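Local coordinates for enoyl-[acyl-carrier-protein] reductase [FMN] (Thermotoga maritima, PDB 5GVJ) that probably catalyses the FMN-dependent, NADH-driven reduction of enoyl-acyl-carrier-protein intermediates in fatty acid synthesis, at residues I13-M19 / A37-I42; M48-R54 / D81-C86; I57-R61 / E89-V93; N100-I105 / M127-A133. The protein carries 1 engineered substitution. All blocks are in the same frame, centred on the assembly; numbering follows the deposited sequence.

Interaction 1: residues I13-M19 / A37-I42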
loop_
_atom_site.group_PDB
_atom_site.type_symbol
_atom_site.label_atom_id
_atom_site.label_comp_id
_atom_site.label_asym_id
_atom_site.label_seq_id
_atom_site.Cartn_x
_atom_site.Cartn_y
_atom_site.Cartn_z
ATOM N N ILE A 13 18.890 0.449 19.357
ATOM C CA ILE A 13 19.091 1.692 18.628
ATOM C C ILE A 13 18.090 2.714 19.146
ATOM O O ILE A 13 17.136 2.388 19.855
ATOM C CB ILE A 13 18.945 1.514 17.108
ATOM C CG1 ILE A 13 17.536 0.993 16.773
ATOM C CG2 ILE A 13 19.990 0.561 16.586
ATOM C CD1 ILE A 13 17.355 0.657 15.307
ATOM N N GLU A 14 18.311 3.962 18.748
ATOM C CA GLU A 14 17.517 5.071 19.246
ATOM C C GLU A 14 16.217 5.225 18.462
ATOM O O GLU A 14 15.178 5.551 19.046
ATOM C CB GLU A 14 18.354 6.351 19.180
ATOM C CG GLU A 14 17.693 7.587 19.735
ATOM C CD GLU A 14 18.600 8.812 19.692
ATOM O OE1 GLU A 14 19.697 8.737 19.089
ATOM O OE2 GLU A 14 18.211 9.850 20.267
ATOM N N HIS A 15 16.250 5.009 17.143
ATOM C CA HIS A 15 15.071 5.300 16.342
ATOM C C HIS A 15 14.623 4.053 15.590
ATOM O O HIS A 15 15.461 3.277 15.129
ATOM C CB HIS A 15 15.317 6.422 15.314
ATOM C CG HIS A 15 15.988 7.633 15.879
ATOM N ND1 HIS A 15 15.415 8.409 16.860
ATOM C CD2 HIS A 15 17.186 8.201 15.596
ATOM C CE1 HIS A 15 16.233 9.404 17.163
ATOM N NE2 HIS A 15 17.312 9.301 16.410
ATOM N N PRO A 16 13.304 3.852 15.425
ATOM C CA PRO A 16 12.785 2.640 14.762
ATOM C C PRO A 16 12.803 2.764 13.240
ATOM O O PRO A 16 11.778 2.625 12.569
ATOM C CB PRO A 16 11.360 2.558 15.322
ATOM C CG PRO A 16 10.966 4.045 15.403
ATOM C CD PRO A 16 12.225 4.738 15.892
ATOM N N ILE A 17 13.982 3.053 12.693
ATOM C CA ILE A 17 14.153 3.419 11.293
ATOM C C ILE A 17 15.345 2.652 10.738
ATOM O O ILE A 17 16.452 2.758 11.276
ATOM C CB ILE A 17 14.353 4.938 11.139
ATOM C CG1 ILE A 17 13.107 5.683 11.651
ATOM C CG2 ILE A 17 14.646 5.301 9.691
ATOM C CD1 ILE A 17 13.266 7.218 11.676
ATOM N N LEU A 18 15.118 1.855 9.687
ATOM C CA LEU A 18 16.190 1.149 8.994
ATOM C C LEU A 18 16.362 1.717 7.592
ATOM O O LEU A 18 15.400 2.179 6.981
ATOM C CB LEU A 18 15.920 -0.365 8.864
ATOM C CG LEU A 18 15.322 -1.260 9.950
ATOM C CD1 LEU A 18 15.565 -2.744 9.604
ATOM C CD2 LEU A 18 15.772 -0.929 11.347
ATOM N N MET A 19 17.600 1.698 7.090
ATOM C CA MET A 19 17.849 1.928 5.674
ATOM C C MET A 19 17.704 0.601 4.929
ATOM O O MET A 19 17.505 -0.452 5.533
ATOM C CB MET A 19 19.243 2.551 5.445
ATOM C CG MET A 19 20.395 1.583 5.571
ATOM S SD MET A 19 22.031 2.328 5.259
ATOM C CE MET A 19 22.373 1.718 3.615
ATOM N N ALA A 37 23.461 8.311 13.258
ATOM C CA ALA A 37 22.275 9.141 13.456
ATOM C C ALA A 37 21.189 8.470 14.294
ATOM O O ALA A 37 20.138 9.088 14.496
ATOM C CB ALA A 37 21.681 9.540 12.109
ATOM N N GLY A 38 21.385 7.227 14.746
ATOM C CA GLY A 38 20.447 6.588 15.653
ATOM C C GLY A 38 19.496 5.572 15.043
ATOM O O GLY A 38 18.708 4.970 15.783
ATOM N N GLY A 39 19.537 5.373 13.732
ATOM C CA GLY A 39 18.777 4.333 13.069
ATOM C C GLY A 39 19.623 3.092 12.903
ATOM O O GLY A 39 20.636 2.907 13.582
ATOM N N LEU A 40 19.209 2.218 11.986
ATOM C CA LEU A 40 20.007 1.028 11.694
ATOM C C LEU A 40 20.557 1.139 10.279
ATOM O O LEU A 40 19.834 0.920 9.308
ATOM C CB LEU A 40 19.203 -0.261 11.857
ATOM C CG LEU A 40 20.115 -1.494 11.830
ATOM C CD1 LEU A 40 20.731 -1.731 13.216
ATOM C CD2 LEU A 40 19.370 -2.751 11.331
ATOM N N GLY A 41 21.839 1.474 10.164
ATOM C CA GLY A 41 22.502 1.363 8.884
ATOM C C GLY A 41 22.699 -0.094 8.521
ATOM O O GLY A 41 22.830 -0.964 9.381
ATOM N N ILE A 42 22.694 -0.378 7.226
ATOM C CA ILE A 42 22.758 -1.762 6.776
ATOM C C ILE A 42 23.696 -1.835 5.588
ATOM O O ILE A 42 23.524 -1.102 4.610
ATOM C CB ILE A 42 21.375 -2.330 6.408
ATOM C CG1 ILE A 42 20.528 -2.492 7.669
ATOM C CG2 ILE A 42 21.543 -3.668 5.703
ATOM C CD1 ILE A 42 19.053 -2.878 7.394
#
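Bare backbone at Gly-38 and Gly-39 meets His-15 and Ile-17, and here the packing is tightest. A beta carbon modelled on Gly-38 would fall 2.6 Å from His-15 CD2, and one on Gly-39 would collide with Ile-17 O. Gly-38 O accepts His-15 N at 2.8 Å and, weakly, Glu-14 N. With CG anti to the carbonyl carbon (chi1 -48°), His-15 turns its ring edge on Ala-37 O, which lies in the ring plane 3.3 Å from CD2; Glu-14 CG lies over one face, toward the ring's rim. Leu-40 N donates to Ile-17 O (2.9 Å) and Met-19 N to Leu-40 O (3.2 Å), a parallel bridge joining strands 17-18 and 41-44, the first and second of a TIM barrel, whose ring of eight is thereby closed. The Leu-18 and Leu-40 side chains run alongside each other in the same direction. With CG between the backbone N and the carbonyl carbon (chi1 76°), Met-19 carries SD to Ile-42 N, from which it takes a weak bond (3.4 Å); an alanine here would probably leave that N-H without the sulfur and open a gap against helix 28-36. The loose side belongs to Glu-14, whose extended chain reaches into solvent.

Interaction 2: residues M48-R54 / D81-C86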
loop_
_atom_site.group_PDB
_atom_site.type_symbol
_atom_site.label_atom_id
_atom_site.label_comp_id
_atom_site.label_asym_id
_atom_site.label_seq_id
_atom_site.Cartn_x
_atom_site.Cartn_y
_atom_site.Cartn_z
ATOM N N MET A 48 28.928 -8.805 -2.869
ATOM C CA MET A 48 30.197 -8.874 -2.168
ATOM C C MET A 48 30.705 -10.307 -2.075
ATOM O O MET A 48 29.928 -11.264 -2.017
ATOM C CB MET A 48 30.077 -8.279 -0.762
ATOM C CG MET A 48 29.992 -6.758 -0.712
ATOM S SD MET A 48 29.999 -6.220 1.011
ATOM C CE MET A 48 29.766 -4.452 0.869
ATOM N N LYS A 49 32.033 -10.438 -2.088
ATOM C CA LYS A 49 32.735 -11.636 -1.660
ATOM C C LYS A 49 33.110 -11.489 -0.195
ATOM O O LYS A 49 33.157 -10.370 0.327
ATOM C CB LYS A 49 33.980 -11.855 -2.522
ATOM C CG LYS A 49 33.663 -12.227 -3.968
ATOM C CD LYS A 49 34.918 -12.336 -4.824
ATOM C CE LYS A 49 34.764 -11.572 -6.134
ATOM N NZ LYS A 49 33.332 -11.368 -6.507
ATOM N N PRO A 50 33.353 -12.603 0.514
ATOM C CA PRO A 50 33.650 -12.499 1.952
ATOM C C PRO A 50 34.691 -11.448 2.294
ATOM O O PRO A 50 34.498 -10.700 3.262
ATOM C CB PRO A 50 34.124 -13.917 2.303
ATOM C CG PRO A 50 33.376 -14.783 1.371
ATOM C CD PRO A 50 33.291 -14.008 0.076
ATOM N N ASP A 51 35.773 -11.345 1.514
ATOM C CA ASP A 51 36.789 -10.337 1.800
ATOM C C ASP A 51 36.206 -8.933 1.735
ATOM O O ASP A 51 36.496 -8.096 2.594
ATOM C CB ASP A 51 37.959 -10.466 0.825
ATOM C CG ASP A 51 39.018 -11.433 1.311
ATOM O OD1 ASP A 51 39.376 -11.359 2.508
ATOM O OD2 ASP A 51 39.493 -12.261 0.500
ATOM N N ASP A 52 35.388 -8.660 0.716
ATOM C CA ASP A 52 34.739 -7.359 0.584
ATOM C C ASP A 52 33.899 -7.030 1.813
ATOM O O ASP A 52 33.952 -5.907 2.333
ATOM C CB ASP A 52 33.863 -7.346 -0.669
ATOM C CG ASP A 52 34.636 -7.674 -1.925
ATOM O OD1 ASP A 52 35.785 -7.201 -2.047
ATOM O OD2 ASP A 52 34.092 -8.396 -2.792
ATOM N N LEU A 53 33.100 -7.999 2.283
ATOM C CA LEU A 53 32.268 -7.756 3.457
ATOM C C LEU A 53 33.110 -7.493 4.696
ATOM O O LEU A 53 32.782 -6.605 5.488
ATOM C CB LEU A 53 31.323 -8.934 3.704
ATOM C CG LEU A 53 30.438 -8.772 4.945
ATOM C CD1 LEU A 53 29.657 -7.461 4.896
ATOM C CD2 LEU A 53 29.479 -9.940 5.070
ATOM N N ARG A 54 34.191 -8.263 4.895
ATOM C CA ARG A 54 35.071 -8.019 6.035
ATOM C C ARG A 54 35.568 -6.581 6.047
ATOM O O ARG A 54 35.501 -5.896 7.076
ATOM C CB ARG A 54 36.263 -8.978 6.017
ATOM C CG ARG A 54 35.971 -10.366 6.514
ATOM C CD ARG A 54 37.253 -11.192 6.687
ATOM N NE ARG A 54 36.909 -12.608 6.720
ATOM C CZ ARG A 54 36.917 -13.404 5.656
ATOM N NH1 ARG A 54 37.282 -12.927 4.475
ATOM N NH2 ARG A 54 36.563 -14.680 5.776
ATOM N N ASP A 81 29.325 -18.454 3.153
ATOM C CA ASP A 81 30.527 -17.785 3.639
ATOM C C ASP A 81 30.235 -16.386 4.167
ATOM O O ASP A 81 30.908 -15.932 5.097
ATOM C CB ASP A 81 31.571 -17.708 2.529
ATOM C CG ASP A 81 32.114 -19.063 2.159
ATOM O OD1 ASP A 81 32.198 -19.919 3.058
ATOM O OD2 ASP A 81 32.455 -19.271 0.978
ATOM N N LEU A 82 29.262 -15.679 3.580
ATOM C CA LEU A 82 28.937 -14.341 4.067
ATOM C C LEU A 82 28.274 -14.404 5.440
ATOM O O LEU A 82 28.529 -13.550 6.299
ATOM C CB LEU A 82 28.045 -13.614 3.057
ATOM C CG LEU A 82 28.723 -13.145 1.762
ATOM C CD1 LEU A 82 27.700 -12.584 0.791
ATOM C CD2 LEU A 82 29.800 -12.101 2.043
ATOM N N VAL A 83 27.436 -15.421 5.668
ATOM C CA VAL A 83 26.882 -15.655 7.000
ATOM C C VAL A 83 28.000 -15.922 8.001
ATOM O O VAL A 83 27.992 -15.401 9.124
ATOM C CB VAL A 83 25.873 -16.820 6.957
ATOM C CG1 VAL A 83 25.492 -17.259 8.365
ATOM C CG2 VAL A 83 24.625 -16.439 6.147
ATOM N N LYS A 84 28.971 -16.755 7.616
ATOM C CA LYS A 84 30.107 -17.054 8.489
ATOM C C LYS A 84 30.902 -15.788 8.809
ATOM O O LYS A 84 31.321 -15.593 9.955
ATOM C CB LYS A 84 30.955 -18.152 7.827
ATOM C CG LYS A 84 32.485 -18.063 7.849
ATOM C CD LYS A 84 33.118 -18.370 9.200
ATOM C CE LYS A 84 34.606 -18.036 9.168
ATOM N NZ LYS A 84 34.766 -16.614 8.681
ATOM N N VAL A 85 31.077 -14.894 7.826
ATOM C CA VAL A 85 31.716 -13.609 8.113
ATOM C C VAL A 85 30.940 -12.855 9.188
ATOM O O VAL A 85 31.528 -12.271 10.106
ATOM C CB VAL A 85 31.849 -12.757 6.834
ATOM C CG1 VAL A 85 32.353 -11.347 7.189
ATOM C CG2 VAL A 85 32.781 -13.417 5.827
ATOM N N CYS A 86 29.610 -12.834 9.080
ATOM C CA CYS A 86 28.813 -12.072 10.035
ATOM C C CYS A 86 28.953 -12.632 11.439
ATOM O O CYS A 86 28.930 -11.883 12.420
ATOM C CB CYS A 86 27.341 -12.067 9.606
ATOM S SG CYS A 86 27.070 -10.986 8.183
#
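Leu-53 and Val-85 lie antiparallel, passing alongside each other between helices 50-63 and 79-88, two successive outer helices of the TIM barrel. The axes of segments 50-54 and 81-86 come within 9.5 Å at 26°, the nearly parallel course expected of neighbours that each follow a barrel strand. Leu-53 holds CG anti to its own N (chi1 178°), and this directs CD2 into the notch between Leu-82 CD2, at 3.7 Å, and Val-85 CG1, at 3.8 Å. The two leucines are oblique to one another, while Cys-86 SG borders the same methyl from deeper in, where Val-70 of strand 68-73 also packs. Nearer the start of helix 50-63, the Pro-50 ring sets CG against Asp-81 CB (3.6 Å) and CB against Val-85 CG2. Lys-49, at the N-cap position, gives its N to Asp-52 OD2 on the anti side of the carboxylate. Toward the solvent side comes Arg-54, its CG on Val-85 CG1 and one guanidinium face over Val-85 CG2, offset toward the rim. Lys-84 NZ approaches in the guanidinium plane, 3.9 Å from Arg-54 NH2, a like-charged pair probably eased by the salt bridge from Arg-54 NH1 to Asp-51 OD1 at 3.3 Å.

Interaction 3: residues I57-R61 / E89-V93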
loop_
_atom_site.group_PDB
_atom_site.type_symbol
_atom_site.label_atom_id
_atom_site.label_comp_id
_atom_site.label_asym_id
_atom_site.label_seq_id
_atom_site.Cartn_x
_atom_site.Cartn_y
_atom_site.Cartn_z
ATOM N N ILE A 57 32.767 -4.098 6.847
ATOM C CA ILE A 57 32.435 -4.046 8.266
ATOM C C ILE A 57 33.480 -3.236 9.015
ATOM O O ILE A 57 33.150 -2.411 9.873
ATOM C CB ILE A 57 32.303 -5.469 8.836
ATOM C CG1 ILE A 57 31.102 -6.183 8.202
ATOM C CG2 ILE A 57 32.166 -5.411 10.352
ATOM C CD1 ILE A 57 31.047 -7.669 8.514
ATOM N N SER A 58 34.757 -3.445 8.680
ATOM C CA SER A 58 35.830 -2.714 9.344
ATOM C C SER A 58 35.702 -1.211 9.131
ATOM O O SER A 58 35.851 -0.427 10.079
ATOM C CB SER A 58 37.189 -3.206 8.845
ATOM O OG SER A 58 38.219 -2.570 9.579
ATOM N N GLU A 59 35.413 -0.783 7.905
ATOM C CA GLU A 59 35.363 0.661 7.701
ATOM C C GLU A 59 34.126 1.281 8.327
ATOM O O GLU A 59 34.179 2.436 8.757
ATOM C CB GLU A 59 35.468 1.022 6.222
ATOM C CG GLU A 59 34.627 0.254 5.259
ATOM C CD GLU A 59 35.112 0.467 3.832
ATOM O OE1 GLU A 59 36.267 0.081 3.532
ATOM O OE2 GLU A 59 34.360 1.052 3.025
ATOM N N LEU A 60 33.010 0.541 8.419
ATOM C CA LEU A 60 31.872 1.077 9.163
ATOM C C LEU A 60 32.233 1.297 10.626
ATOM O O LEU A 60 31.913 2.345 11.203
ATOM C CB LEU A 60 30.648 0.152 9.040
ATOM C CG LEU A 60 29.389 0.625 9.779
ATOM C CD1 LEU A 60 28.130 0.202 9.039
ATOM C CD2 LEU A 60 29.334 0.094 11.209
ATOM N N ARG A 61 32.897 0.313 11.250
ATOM C CA ARG A 61 33.244 0.429 12.665
ATOM C C ARG A 61 34.315 1.484 12.936
ATOM O O ARG A 61 34.435 1.949 14.077
ATOM C CB ARG A 61 33.699 -0.931 13.199
ATOM C CG ARG A 61 32.531 -1.872 13.504
ATOM C CD ARG A 61 33.012 -3.244 13.944
ATOM N NE ARG A 61 31.917 -4.027 14.494
ATOM C CZ ARG A 61 31.828 -5.350 14.400
ATOM N NH1 ARG A 61 32.763 -6.035 13.757
ATOM N NH2 ARG A 61 30.786 -5.982 14.928
ATOM N N GLU A 89 32.749 -11.690 12.711
ATOM C CA GLU A 89 32.918 -10.275 13.017
ATOM C C GLU A 89 31.847 -9.733 13.969
ATOM O O GLU A 89 31.738 -8.510 14.127
ATOM C CB GLU A 89 32.951 -9.465 11.717
ATOM C CG GLU A 89 33.939 -10.016 10.685
ATOM C CD GLU A 89 35.380 -10.123 11.214
ATOM O OE1 GLU A 89 35.818 -9.235 11.968
ATOM O OE2 GLU A 89 36.069 -11.107 10.876
ATOM N N LYS A 90 31.074 -10.613 14.617
ATOM C CA LYS A 90 30.064 -10.218 15.610
ATOM C C LYS A 90 29.114 -9.141 15.068
ATOM O O LYS A 90 28.791 -8.163 15.746
ATOM C CB LYS A 90 30.718 -9.751 16.912
ATOM C CG LYS A 90 31.809 -10.671 17.464
ATOM C CD LYS A 90 31.309 -12.076 17.659
ATOM C CE LYS A 90 30.641 -12.271 19.023
ATOM N NZ LYS A 90 29.986 -13.617 19.109
ATOM N N VAL A 91 28.655 -9.330 13.836
ATOM C CA VAL A 91 27.656 -8.414 13.260
ATOM C C VAL A 91 26.380 -8.450 14.101
ATOM O O VAL A 91 25.824 -9.540 14.343
ATOM C CB VAL A 91 27.374 -8.794 11.803
ATOM C CG1 VAL A 91 26.149 -8.083 11.296
ATOM C CG2 VAL A 91 28.592 -8.438 10.935
ATOM N N PRO A 92 25.887 -7.315 14.598
ATOM C CA PRO A 92 24.769 -7.374 15.554
ATOM C C PRO A 92 23.453 -7.800 14.927
ATOM O O PRO A 92 22.629 -8.406 15.621
ATOM C CB PRO A 92 24.679 -5.939 16.099
ATOM C CG PRO A 92 25.895 -5.249 15.642
ATOM C CD PRO A 92 26.391 -5.944 14.418
ATOM N N VAL A 93 23.226 -7.494 13.650
ATOM C CA VAL A 93 21.931 -7.680 12.994
ATOM C C VAL A 93 22.178 -8.184 11.580
ATOM O O VAL A 93 23.005 -7.623 10.857
ATOM C CB VAL A 93 21.111 -6.376 12.940
ATOM C CG1 VAL A 93 19.733 -6.645 12.307
ATOM C CG2 VAL A 93 20.975 -5.758 14.327
#
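Arg-61 meets Glu-89 and Lys-90 with its guanidinium, and the carbonyl oxygens of both residues lie at its edge, near its plane. Both terminal nitrogens grip one oxygen: Glu-89 O is 2.7 Å from NH1 and 2.8 Å from NH2, and only 1° out of the guanidinium plane. Relative to the carbonyl, NH2 arrives almost straight on, with a C=O...N angle of 162°. Lys-90 O adds a weak bond to NH2 at 3.1 Å. The arginine chain is extended from CG to NE, long enough to span from helix 50-63 to the end of helix 79-88. There Lys-90, with positive phi, is the C' residue of a Schellman motif, so the cation sits where the helix dipole is probably negative. A leucine in place of Arg-61 would probably leave Glu-89 O without these two donors and the helix end without its charge partner. Farther in, Ile-57 CD1 touches Val-91 CG2 at 3.5 Å, the two side chains crossing at about a right angle, and Glu-89 CB flanks the same methyl. The contact thus bridges helix 50-63 and the turn leading from helix 79-88 into strand 93-97, where Val-91 packs on Val-70 and Pro-92 on Phe-68 of strand 68-73.

Interaction 4: residues N100-I105 / M127-A133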
loop_
_atom_site.group_PDB
_atom_site.type_symbol
_atom_site.label_atom_id
_atom_site.label_comp_id
_atom_site.label_asym_id
_atom_site.label_seq_id
_atom_site.Cartn_x
_atom_site.Cartn_y
_atom_site.Cartn_z
ATOM N N ASN A 100 13.935 -18.156 1.757
ATOM C CA ASN A 100 13.741 -18.613 3.122
ATOM C C ASN A 100 15.101 -18.847 3.756
ATOM O O ASN A 100 15.830 -19.746 3.305
ATOM C CB ASN A 100 12.919 -19.899 3.125
ATOM C CG ASN A 100 12.528 -20.342 4.512
ATOM O OD1 ASN A 100 13.153 -19.969 5.507
ATOM N ND2 ASN A 100 11.473 -21.151 4.589
ATOM N N PRO A 101 15.489 -18.083 4.794
ATOM C CA PRO A 101 16.848 -18.215 5.341
ATOM C C PRO A 101 16.901 -19.118 6.561
ATOM O O PRO A 101 17.809 -18.997 7.389
ATOM C CB PRO A 101 17.201 -16.773 5.712
ATOM C CG PRO A 101 15.872 -16.224 6.202
ATOM C CD PRO A 101 14.770 -16.957 5.413
ATOM N N THR A 102 15.916 -20.011 6.679
ATOM C CA THR A 102 15.780 -20.832 7.876
ATOM C C THR A 102 17.072 -21.566 8.200
ATOM O O THR A 102 17.443 -21.699 9.371
ATOM C CB THR A 102 14.634 -21.830 7.690
ATOM O OG1 THR A 102 13.383 -21.127 7.684
ATOM C CG2 THR A 102 14.642 -22.877 8.799
ATOM N N LYS A 103 17.787 -22.026 7.170
ATOM C CA LYS A 103 18.973 -22.845 7.394
ATOM C C LYS A 103 20.064 -22.100 8.154
ATOM O O LYS A 103 20.953 -22.740 8.726
ATOM C CB LYS A 103 19.533 -23.344 6.061
ATOM C CG LYS A 103 20.243 -22.265 5.241
ATOM C CD LYS A 103 20.542 -22.737 3.819
ATOM C CE LYS A 103 21.399 -24.001 3.817
ATOM N NZ LYS A 103 22.807 -23.764 4.284
ATOM N N TYR A 104 20.026 -20.769 8.174
ATOM C CA TYR A 104 21.064 -19.998 8.851
ATOM C C TYR A 104 20.635 -19.437 10.195
ATOM O O TYR A 104 21.494 -18.972 10.955
ATOM C CB TYR A 104 21.499 -18.815 7.987
ATOM C CG TYR A 104 22.064 -19.169 6.646
ATOM C CD1 TYR A 104 23.173 -19.995 6.531
ATOM C CD2 TYR A 104 21.511 -18.641 5.490
ATOM C CE1 TYR A 104 23.699 -20.304 5.298
ATOM C CE2 TYR A 104 22.029 -18.938 4.256
ATOM C CZ TYR A 104 23.128 -19.766 4.160
ATOM O OH TYR A 104 23.647 -20.052 2.916
ATOM N N ILE A 105 19.334 -19.417 10.486
ATOM C CA ILE A 105 18.843 -18.653 11.629
ATOM C C ILE A 105 19.505 -19.125 12.918
ATOM O O ILE A 105 19.989 -18.316 13.723
ATOM C CB ILE A 105 17.310 -18.750 11.721
ATOM C CG1 ILE A 105 16.660 -18.148 10.472
ATOM C CG2 ILE A 105 16.814 -18.091 12.997
ATOM C CD1 ILE A 105 15.150 -18.167 10.526
ATOM N N MET A 127 6.587 -19.003 8.987
ATOM C CA MET A 127 7.645 -20.012 8.943
ATOM C C MET A 127 8.921 -19.521 9.622
ATOM O O MET A 127 9.525 -20.240 10.429
ATOM C CB MET A 127 7.925 -20.403 7.492
ATOM C CG MET A 127 6.742 -21.095 6.807
ATOM S SD MET A 127 7.179 -21.844 5.221
ATOM C CE MET A 127 7.318 -20.450 4.122
ATOM N N VAL A 128 9.353 -18.295 9.312
ATOM C CA VAL A 128 10.619 -17.831 9.877
ATOM C C VAL A 128 10.464 -17.509 11.361
ATOM O O VAL A 128 11.409 -17.697 12.142
ATOM C CB VAL A 128 11.179 -16.636 9.078
ATOM C CG1 VAL A 128 11.423 -17.026 7.622
ATOM C CG2 VAL A 128 10.249 -15.449 9.150
ATOM N N GLU A 129 9.278 -17.057 11.791
ATOM C CA GLU A 129 9.026 -16.951 13.228
ATOM C C GLU A 129 9.246 -18.293 13.916
ATOM O O GLU A 129 9.937 -18.373 14.940
ATOM C CB GLU A 129 7.606 -16.450 13.515
ATOM C CG GLU A 129 7.370 -16.289 15.011
ATOM C CD GLU A 129 5.998 -15.772 15.381
ATOM O OE1 GLU A 129 5.904 -14.909 16.279
ATOM O OE2 GLU A 129 5.016 -16.239 14.791
ATOM N N ARG A 130 8.658 -19.359 13.362
ATOM C CA ARG A 130 8.799 -20.694 13.943
ATOM C C ARG A 130 10.265 -21.100 14.041
ATOM O O ARG A 130 10.692 -21.692 15.041
ATOM C CB ARG A 130 8.027 -21.710 13.097
ATOM C CG ARG A 130 6.757 -22.250 13.731
ATOM C CD ARG A 130 6.060 -23.283 12.831
ATOM N NE ARG A 130 5.110 -22.668 11.900
ATOM C CZ ARG A 130 5.225 -22.698 10.571
ATOM N NH1 ARG A 130 6.250 -23.331 9.999
ATOM N NH2 ARG A 130 4.313 -22.095 9.812
ATOM N N ALA A 131 11.047 -20.775 13.017
ATOM C CA ALA A 131 12.457 -21.133 12.935
ATOM C C ALA A 131 13.364 -20.219 13.758
ATOM O O ALA A 131 14.584 -20.421 13.752
ATOM C CB ALA A 131 12.899 -21.122 11.468
ATOM N N GLY A 132 12.818 -19.222 14.451
ATOM C CA GLY A 132 13.569 -18.444 15.410
ATOM C C GLY A 132 13.870 -16.998 15.036
ATOM O O GLY A 132 14.648 -16.348 15.738
ATOM N N ALA A 133 13.275 -16.465 13.976
ATOM C CA ALA A 133 13.553 -15.080 13.619
ATOM C C ALA A 133 13.208 -14.144 14.774
ATOM O O ALA A 133 12.228 -14.354 15.499
ATOM C CB ALA A 133 12.786 -14.689 12.357
#
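Ile-105 is the main bump, and the hollow it enters is shaped by Val-128, Ala-131 and Gly-132 at the end of helix 122-130. Its two branches divide the work. CG2, anti to the backbone N, presses on Ala-131 O at 3.3 Å and on Gly-132 C at 3.7 Å; CD1, at the end of the other branch (chi1 -62°), settles against Ala-131 CB at 3.8 Å and faces Val-128 from a little farther off. A beta carbon on Gly-132 would sit tightly, 3.5 Å from Ile-105 CG2; the stronger demand for glycine comes from the positive phi (110°) of this Schellman residue, which would jam it against the preceding carbonyl O. Ala-131 is itself a small bump, its methyl set into the angle between Thr-102 CG2 (3.6 Å) and OG1. On the other flank, Val-128 CG1 lies 4.0 Å from Pro-101 CD, the two side chains crossing at about a right angle, and also borders Asn-100 OD1. That oxygen is the acceptor of an Asx turn, taking Thr-102 N at 3.0 Å. Toward solvent the approach is looser, Asn-100 ND2 only nearing Met-127 CE at 4.2 Å. Pro-117 of strand 114-119 packs on Pro-101, Val-128 and Ala-133, while Gly-132 O accepts a hydrogen bond from Lys-109 NZ. Away from the FMN-binding residues, this is plain packing of two consecutive helices, 102-110 and 122-130, on the strand between them, the repeating beta-alpha arrangement of a TIM barrel.

How the interactions relate
Along the chain, interaction 1 closes first, the segments of interactions 2 and 3 then alternate, and interaction 4 comes last. Interaction 1 joins the first two barrel strands and shuts the ring; interactions 2 and 4 pair outer helices, while interaction 3 joins a helix to the turn that leads into strand 93-97. Interactions 2 and 3 share helix 50-63, have centres about 11 Å apart, and meet where Val-85 CG1 packs on Ile-57 CD1. Interaction 3 reaches interaction 1, about 15 Å away between centres, through Val-93 and Leu-40. Interaction 4, its centre about 20 Å from that of interaction 2, is linked to it by Tyr-104 on Val-83. Together they fasten successive beta-alpha units round the barrel, with interaction 1 closest to the FMN-binding residues.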